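Local coordinates for protein mediator of RNA polymerase II transcription subunit 6 (Schizosaccharomyces pombe, PDB 4H61) that serves as a subunit of the Mediator complex, the coactivator that conveys signals from gene-specific regulatory proteins to the RNA polymerase II machinery, at residues Asn93-Val105 with Tyr117-Tyr129. Residues are numbered along the deposited sequence; the frame is centred on the assembly and turned at random.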
loop_
_atom_site.group_PDB
_atom_site.type_symbol
_atom_site.label_atom_id
_atom_site.label_comp_id
_atom_site.label_asym_id
_atom_site.label_seq_id
_atom_site.Cartn_x
_atom_site.Cartn_y
_atom_site.Cartn_z
ATOM N N ASN A 93 12.404 -1.666 -9.098
ATOM C CA ASN A 93 12.173 -2.380 -10.353
ATOM C C ASN A 93 11.235 -3.561 -10.131
ATOM O O ASN A 93 10.470 -3.583 -9.170
ATOM C CB ASN A 93 13.484 -2.864 -10.952
ATOM C CG ASN A 93 14.373 -3.534 -9.932
ATOM O OD1 ASN A 93 13.994 -4.538 -9.316
ATOM N ND2 ASN A 93 15.571 -2.986 -9.746
ATOM N N GLU A 94 11.307 -4.557 -11.002
ATOM C CA GLU A 94 10.361 -5.668 -10.940
ATOM C C GLU A 94 10.688 -6.643 -9.822
ATOM O O GLU A 94 9.866 -7.485 -9.463
ATOM C CB GLU A 94 10.317 -6.392 -12.281
ATOM C CG GLU A 94 10.166 -5.446 -13.452
ATOM C CD GLU A 94 10.013 -6.159 -14.775
ATOM O OE1 GLU A 94 10.491 -7.312 -14.901
ATOM O OE2 GLU A 94 9.407 -5.561 -15.691
ATOM N N ASN A 95 11.886 -6.513 -9.263
ATOM C CA ASN A 95 12.353 -7.443 -8.244
ATOM C C ASN A 95 12.627 -6.792 -6.902
ATOM O O ASN A 95 12.782 -7.484 -5.903
ATOM C CB ASN A 95 13.628 -8.154 -8.707
ATOM C CG ASN A 95 13.425 -8.943 -9.981
ATOM O OD1 ASN A 95 12.459 -9.699 -10.114
ATOM N ND2 ASN A 95 14.332 -8.763 -10.936
ATOM N N GLU A 96 12.722 -5.470 -6.875
ATOM C CA GLU A 96 13.095 -4.800 -5.637
ATOM C C GLU A 96 12.108 -3.728 -5.206
ATOM O O GLU A 96 11.507 -3.033 -6.029
ATOM C CB GLU A 96 14.504 -4.220 -5.723
ATOM C CG GLU A 96 15.593 -5.273 -5.749
ATOM C CD GLU A 96 16.961 -4.695 -5.456
ATOM O OE1 GLU A 96 17.968 -5.379 -5.751
ATOM O OE2 GLU A 96 17.022 -3.561 -4.923
ATOM N N VAL A 97 11.968 -3.606 -3.892
ATOM C CA VAL A 97 11.047 -2.669 -3.291
ATOM C C VAL A 97 11.654 -2.171 -1.983
ATOM O O VAL A 97 12.277 -2.939 -1.256
ATOM C CB VAL A 97 9.696 -3.364 -3.050
ATOM C CG1 VAL A 97 9.026 -2.860 -1.793
ATOM C CG2 VAL A 97 8.804 -3.198 -4.260
ATOM N N LYS A 98 11.509 -0.883 -1.689
ATOM C CA LYS A 98 11.986 -0.365 -0.412
ATOM C C LYS A 98 10.814 0.097 0.435
ATOM O O LYS A 98 10.115 1.045 0.085
ATOM C CB LYS A 98 13.000 0.762 -0.599
ATOM C CG LYS A 98 13.547 1.278 0.718
ATOM C CD LYS A 98 14.519 2.433 0.521
ATOM C CE LYS A 98 15.012 2.982 1.859
ATOM N NZ LYS A 98 13.879 3.436 2.719
ATOM N N PRO A 99 10.578 -0.594 1.550
ATOM C CA PRO A 99 9.470 -0.250 2.446
ATOM C C PRO A 99 9.735 1.094 3.101
ATOM O O PRO A 99 10.823 1.297 3.641
ATOM C CB PRO A 99 9.504 -1.366 3.495
ATOM C CG PRO A 99 10.275 -2.486 2.843
ATOM C CD PRO A 99 11.294 -1.803 1.983
ATOM N N LEU A 100 8.758 1.995 3.038
ATOM C CA LEU A 100 8.922 3.350 3.552
ATOM C C LEU A 100 8.193 3.531 4.872
ATOM O O LEU A 100 8.799 3.933 5.867
ATOM C CB LEU A 100 8.435 4.375 2.526
ATOM C CG LEU A 100 9.309 4.394 1.273
ATOM C CD1 LEU A 100 8.836 5.443 0.245
ATOM C CD2 LEU A 100 10.757 4.610 1.695
ATOM N N THR A 101 6.889 3.260 4.871
ATOM C CA THR A 101 6.097 3.288 6.096
ATOM C C THR A 101 4.927 2.293 6.030
ATOM O O THR A 101 4.537 1.850 4.945
ATOM C CB THR A 101 5.610 4.732 6.457
ATOM O OG1 THR A 101 4.203 4.725 6.754
ATOM C CG2 THR A 101 5.876 5.711 5.336
ATOM N N VAL A 102 4.385 1.908 7.185
ATOM C CA VAL A 102 3.195 1.058 7.177
ATOM C C VAL A 102 2.057 1.629 8.024
ATOM O O VAL A 102 2.290 2.303 9.027
ATOM C CB VAL A 102 3.493 -0.445 7.503
ATOM C CG1 VAL A 102 4.981 -0.686 7.717
ATOM C CG2 VAL A 102 2.681 -0.937 8.683
ATOM N N TYR A 103 0.825 1.380 7.592
ATOM C CA TYR A 103 -0.341 1.996 8.208
ATOM C C TYR A 103 -1.325 0.920 8.620
ATOM O O TYR A 103 -1.403 -0.134 7.990
ATOM C CB TYR A 103 -1.036 2.949 7.222
ATOM C CG TYR A 103 -0.094 3.837 6.433
ATOM C CD1 TYR A 103 0.658 3.321 5.381
ATOM C CD2 TYR A 103 0.031 5.197 6.729
ATOM C CE1 TYR A 103 1.516 4.117 4.662
ATOM C CE2 TYR A 103 0.891 6.005 6.008
ATOM C CZ TYR A 103 1.629 5.454 4.971
ATOM O OH TYR A 103 2.492 6.228 4.235
ATOM N N PHE A 104 -2.087 1.195 9.672
ATOM C CA PHE A 104 -3.165 0.306 10.080
ATOM C C PHE A 104 -4.520 0.882 9.703
ATOM O O PHE A 104 -4.756 2.082 9.826
ATOM C CB PHE A 104 -3.111 0.046 11.582
ATOM C CG PHE A 104 -1.925 -0.768 12.005
ATOM C CD1 PHE A 104 -1.243 -1.551 11.085
ATOM C CD2 PHE A 104 -1.489 -0.757 13.322
ATOM C CE1 PHE A 104 -0.151 -2.304 11.466
ATOM C CE2 PHE A 104 -0.396 -1.510 13.715
ATOM C CZ PHE A 104 0.273 -2.280 12.787
ATOM N N VAL A 105 -5.397 0.019 9.211
ATOM C CA VAL A 105 -6.789 0.376 9.023
ATOM C C VAL A 105 -7.572 -0.494 9.992
ATOM O O VAL A 105 -8.025 -1.589 9.650
ATOM C CB VAL A 105 -7.260 0.150 7.571
ATOM C CG1 VAL A 105 -8.644 0.738 7.367
ATOM C CG2 VAL A 105 -6.282 0.779 6.595
ATOM N N TYR A 117 7.414 -1.905 12.609
ATOM C CA TYR A 117 6.774 -2.699 11.563
ATOM C C TYR A 117 7.452 -2.506 10.211
ATOM O O TYR A 117 7.691 -3.476 9.487
ATOM C CB TYR A 117 5.270 -2.417 11.493
ATOM C CG TYR A 117 4.538 -2.989 12.683
ATOM C CD1 TYR A 117 4.415 -2.261 13.865
ATOM C CD2 TYR A 117 4.005 -4.272 12.641
ATOM C CE1 TYR A 117 3.761 -2.790 14.962
ATOM C CE2 TYR A 117 3.352 -4.810 13.732
ATOM C CZ TYR A 117 3.234 -4.067 14.889
ATOM O OH TYR A 117 2.585 -4.606 15.974
ATOM N N THR A 118 7.781 -1.259 9.885
ATOM C CA THR A 118 8.555 -0.980 8.685
ATOM C C THR A 118 9.911 -1.690 8.767
ATOM O O THR A 118 10.345 -2.329 7.802
ATOM C CB THR A 118 8.740 0.537 8.452
ATOM O OG1 THR A 118 7.459 1.165 8.319
ATOM C CG2 THR A 118 9.539 0.792 7.185
ATOM N N LEU A 119 10.558 -1.602 9.930
ATOM C CA LEU A 119 11.838 -2.277 10.148
ATOM C C LEU A 119 11.739 -3.777 9.886
ATOM O O LEU A 119 12.606 -4.364 9.233
ATOM C CB LEU A 119 12.368 -2.017 11.560
ATOM C CG LEU A 119 12.905 -0.599 11.784
ATOM C CD1 LEU A 119 13.418 -0.410 13.207
ATOM C CD2 LEU A 119 13.995 -0.264 10.765
ATOM N N LEU A 120 10.671 -4.390 10.382
ATOM C CA LEU A 120 10.457 -5.817 10.187
ATOM C C LEU A 120 10.283 -6.136 8.715
ATOM O O LEU A 120 10.865 -7.105 8.202
ATOM C CB LEU A 120 9.242 -6.289 10.981
ATOM C CG LEU A 120 9.535 -6.343 12.484
ATOM C CD1 LEU A 120 8.330 -6.829 13.286
ATOM C CD2 LEU A 120 10.774 -7.198 12.747
ATOM N N ALA A 121 9.487 -5.304 8.048
ATOM C CA ALA A 121 9.252 -5.430 6.616
ATOM C C ALA A 121 10.555 -5.430 5.828
ATOM O O ALA A 121 10.831 -6.379 5.090
ATOM C CB ALA A 121 8.344 -4.327 6.134
ATOM N N THR A 122 11.368 -4.388 5.998
ATOM C CA THR A 122 12.622 -4.299 5.248
ATOM C C THR A 122 13.567 -5.453 5.593
ATOM O O THR A 122 14.295 -5.939 4.731
ATOM C CB THR A 122 13.365 -2.958 5.446
ATOM O OG1 THR A 122 14.170 -3.025 6.625
ATOM C CG2 THR A 122 12.388 -1.779 5.547
ATOM N N ARG A 123 13.546 -5.898 6.846
ATOM C CA ARG A 123 14.383 -7.023 7.235
ATOM C C ARG A 123 13.936 -8.303 6.528
ATOM O O ARG A 123 14.762 -9.140 6.140
ATOM C CB ARG A 123 14.392 -7.209 8.746
ATOM C CG ARG A 123 15.420 -6.346 9.428
ATOM C CD ARG A 123 15.612 -6.743 10.878
ATOM N NE ARG A 123 16.675 -5.960 11.510
ATOM C CZ ARG A 123 16.552 -5.342 12.682
ATOM N NH1 ARG A 123 15.410 -5.418 13.356
ATOM N NH2 ARG A 123 17.571 -4.651 13.181
ATOM N N MET A 124 12.627 -8.437 6.351
ATOM C CA MET A 124 12.082 -9.564 5.620
ATOM C C MET A 124 12.547 -9.486 4.168
ATOM O O MET A 124 13.029 -10.472 3.599
ATOM C CB MET A 124 10.556 -9.550 5.688
ATOM C CG MET A 124 9.905 -10.781 5.084
ATOM S SD MET A 124 8.135 -10.552 4.884
ATOM C CE MET A 124 8.114 -9.381 3.536
ATOM N N LEU A 125 12.412 -8.299 3.584
ATOM C CA LEU A 125 12.772 -8.101 2.189
ATOM C C LEU A 125 14.272 -8.223 1.958
ATOM O O LEU A 125 14.697 -8.870 1.001
ATOM C CB LEU A 125 12.230 -6.774 1.659
ATOM C CG LEU A 125 10.707 -6.786 1.478
ATOM C CD1 LEU A 125 10.199 -5.477 0.910
ATOM C CD2 LEU A 125 10.283 -7.946 0.593
ATOM N N ASN A 126 15.070 -7.619 2.834
ATOM C CA ASN A 126 16.522 -7.738 2.733
ATOM C C ASN A 126 16.979 -9.193 2.701
ATOM O O ASN A 126 17.792 -9.580 1.860
ATOM C CB ASN A 126 17.221 -7.017 3.885
ATOM C CG ASN A 126 17.171 -5.516 3.744
ATOM O OD1 ASN A 126 17.062 -4.986 2.636
ATOM N ND2 ASN A 126 17.249 -4.816 4.869
ATOM N N ALA A 127 16.451 -9.997 3.621
ATOM C CA ALA A 127 16.829 -11.401 3.688
ATOM C C ALA A 127 16.435 -12.106 2.396
ATOM O O ALA A 127 17.202 -12.905 1.855
ATOM C CB ALA A 127 16.179 -12.070 4.878
ATOM N N THR A 128 15.239 -11.796 1.904
ATOM C CA THR A 128 14.770 -12.346 0.640
ATOM C C THR A 128 15.712 -11.953 -0.497
ATOM O O THR A 128 16.205 -12.806 -1.233
ATOM C CB THR A 128 13.347 -11.857 0.305
ATOM O OG1 THR A 128 12.448 -12.263 1.339
ATOM C CG2 THR A 128 12.877 -12.443 -1.018
ATOM N N TYR A 129 15.968 -10.658 -0.628
ATOM C CA TYR A 129 16.807 -10.159 -1.707
ATOM C C TYR A 129 18.235 -10.712 -1.650
ATOM O O TYR A 129 18.857 -10.927 -2.695
ATOM C CB TYR A 129 16.800 -8.617 -1.742
ATOM C CG TYR A 129 15.423 -8.035 -2.012
ATOM C CD1 TYR A 129 14.423 -8.814 -2.593
ATOM C CD2 TYR A 129 15.112 -6.716 -1.668
ATOM C CE1 TYR A 129 13.161 -8.303 -2.835
ATOM C CE2 TYR A 129 13.841 -6.189 -1.909
ATOM C CZ TYR A 129 12.873 -6.996 -2.494
ATOM O OH TYR A 129 11.608 -6.512 -2.747
#
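Helix 115-135 packs alongside strand 97-106 of the antiparallel sheet of this Med6 domain, and Pro99, Val102 and Phe104 of the strand meet it through Leu125, Thr122, Thr118 and Tyr117. The short segments run at 131° to each other, their axes 7.7 Å apart at closest approach. Pro99 lies at the middle: its compact, apolar, puckered ring has no N-H to satisfy and presents CG to Thr122 CG2 at 3.5 Å, while the Leu125 side chain runs past the ring in the opposite direction, CD1 reaching CG, and the small Ala121 lets the helix come near. Thr122 turns its methyl, anti to the carbonyl carbon, toward the proline, leaving its hydroxyl a weak bond to Leu119 O within the helix. The classic bulge at Leu100 and Thr101, paired with Lys88 of the neighbouring strand 83-91, interrupts the usual alternation, and both Pro99 and Val102 point their side chains at the helix. The small beta-branched Thr118 fits the close approach with both branches, its OG1 against the Val102 methyl CG1 and its CG2 3.5 Å from Leu100 O. Near the start of the helix, Phe104 drives its edge into the face of Tyr117 in a T-shaped stack, planes at 81°, with CZ over the ring centre.

At the other end Tyr129 is long enough to reach the backbone where the loop at Glu96 passes into the strand at Val97; Glu96, salt-bridged to Lys133, has CG over the rim of one ring face. An alanine in place of Tyr129 would probably open a gap beside Val97 and leave the Glu96 chain without the ring beneath it. With CG anti to the carbonyl carbon (chi1 -62°), the Tyr129 ring extends toward the strand, bringing OH to 3.1 Å from Val97 N and CE1 to 3.2 Å from Asn95 O.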